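Local coordinates for macrolide export ATP-binding/permease protein macB (Actinobacillus actinomycetemcomitans, PDB 3FTJ) that probably forms, as a homodimer, the inner-membrane ABC transporter of a tripartite efflux system conferring macrolide resistance, the chain here being its periplasmic region, at residues Gln91-Thr96 with Asn104-Leu109. Numbering follows the deposited sequence.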
# COMPACT_ATOMS: atom_id res chain seq x y z
N GLN A 91 16.26 -0.54 -10.42
CA GLN A 91 16.65 0.36 -11.50
C GLN A 91 15.95 1.72 -11.41
O GLN A 91 14.80 1.80 -10.98
CB GLN A 91 16.36 -0.31 -12.85
CG GLN A 91 16.73 0.53 -14.04
CD GLN A 91 16.28 -0.08 -15.35
OE1 GLN A 91 15.65 -1.15 -15.38
NE2 GLN A 91 16.59 0.59 -16.45
N GLY A 92 16.64 2.78 -11.82
CA GLY A 92 16.08 4.12 -11.74
C GLY A 92 15.99 4.63 -10.32
O GLY A 92 16.96 4.56 -9.56
N ARG A 93 14.83 5.15 -9.94
CA ARG A 93 14.63 5.69 -8.60
C ARG A 93 13.23 5.37 -8.05
O ARG A 93 12.34 4.97 -8.80
CB ARG A 93 14.84 7.20 -8.59
CG ARG A 93 13.68 7.99 -9.19
CD ARG A 93 13.92 9.49 -9.12
NE ARG A 93 12.84 10.28 -9.71
CZ ARG A 93 11.73 10.63 -9.08
NH1 ARG A 93 11.52 10.25 -7.82
NH2 ARG A 93 10.81 11.37 -9.70
N LEU A 94 13.06 5.55 -6.75
CA LEU A 94 11.77 5.38 -6.09
C LEU A 94 11.08 6.74 -5.93
O LEU A 94 11.67 7.78 -6.24
CB LEU A 94 11.94 4.74 -4.71
CG LEU A 94 12.60 3.37 -4.63
CD1 LEU A 94 12.60 2.88 -3.19
CD2 LEU A 94 11.89 2.37 -5.53
N LEU A 95 9.84 6.73 -5.44
CA LEU A 95 9.12 7.97 -5.18
C LEU A 95 9.82 8.74 -4.09
O LEU A 95 10.45 8.15 -3.20
CB LEU A 95 7.68 7.71 -4.73
CG LEU A 95 6.62 7.16 -5.69
CD1 LEU A 95 6.57 7.97 -6.99
CD2 LEU A 95 6.88 5.73 -5.98
N THR A 96 9.70 10.07 -4.16
CA THR A 96 10.23 10.97 -3.15
C THR A 96 9.09 11.76 -2.51
O THR A 96 7.95 11.73 -2.98
CB THR A 96 11.21 11.99 -3.77
OG1 THR A 96 10.54 12.72 -4.80
CG2 THR A 96 12.42 11.29 -4.35
N ASN A 104 2.96 14.18 -8.61
CA ASN A 104 3.58 13.94 -9.90
C ASN A 104 3.04 12.67 -10.53
O ASN A 104 2.84 11.65 -9.85
CB ASN A 104 5.10 13.85 -9.77
CG ASN A 104 5.77 15.21 -9.65
OD1 ASN A 104 6.93 15.30 -9.25
ND2 ASN A 104 5.04 16.26 -9.97
N GLN A 105 2.82 12.71 -11.84
CA GLN A 105 2.38 11.53 -12.58
C GLN A 105 3.59 10.70 -12.95
O GLN A 105 4.03 10.67 -14.11
CB GLN A 105 1.57 11.93 -13.81
CG GLN A 105 0.22 12.51 -13.44
CD GLN A 105 -0.44 13.29 -14.57
OE1 GLN A 105 -1.10 14.30 -14.33
NE2 GLN A 105 -0.26 12.83 -15.80
N VAL A 106 4.15 10.05 -11.94
CA VAL A 106 5.29 9.17 -12.14
C VAL A 106 4.91 7.80 -11.62
O VAL A 106 4.08 7.68 -10.72
CB VAL A 106 6.56 9.67 -11.39
CG1 VAL A 106 7.05 11.00 -11.99
CG2 VAL A 106 6.28 9.82 -9.90
N VAL A 107 5.52 6.77 -12.18
CA VAL A 107 5.18 5.43 -11.75
C VAL A 107 6.43 4.59 -11.54
O VAL A 107 7.44 4.74 -12.24
CB VAL A 107 4.19 4.76 -12.75
CG1 VAL A 107 4.80 4.67 -14.14
CG2 VAL A 107 3.80 3.39 -12.25
N VAL A 108 6.36 3.71 -10.55
CA VAL A 108 7.41 2.73 -10.33
C VAL A 108 6.87 1.35 -10.72
O VAL A 108 5.81 0.94 -10.25
CB VAL A 108 7.89 2.73 -8.85
CG1 VAL A 108 8.84 1.57 -8.59
CG2 VAL A 108 8.57 4.07 -8.52
N LEU A 109 7.58 0.65 -11.60
CA LEU A 109 7.12 -0.64 -12.09
C LEU A 109 7.55 -1.82 -11.23
O LEU A 109 8.60 -1.82 -10.59
CB LEU A 109 7.57 -0.87 -13.53
CG LEU A 109 7.08 0.13 -14.58
CD1 LEU A 109 7.47 -0.38 -15.96
CD2 LEU A 109 5.58 0.32 -14.48
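Two acceptors grip R93 NH1: a carboxylate oxygen of D99, OD2, in a salt bridge, and the backbone L94 O at 2.9 Å, in a weak bond bent to 122°. D99 OD2 also takes the backbone N of T96; T96 sits at the N-cap of helix 97-102 and its side chain caps a backbone N there, consistent with a capping box. In this periplasmic core domain, the loop leading into that helix lies over strand 106-110, which follows it, and the packing between them is largely apolar. The isobutyl end of L95 straddles two valines on the strand: CD1 reaches V106 CG2 at 3.5 Å, the two side chains passing alongside each other and pointing opposite ways, while CD2 presses on V108 CG2, also at 3.5 Å, both tight for carbon pairs. F82 of helix 81-85 touches L94 and L95 of the loop and V108 of the strand, and I138 of the neighbouring strand 133-141 touches both R93 and V106. The guanidinium meets V106 obliquely, NH2 standing 4.4 Å from CG1. On V108, CG1 stands opposite the backbone N (chi1 172°), which leaves CG2 beside that N and facing the loop, 3.9 Å from R93 O.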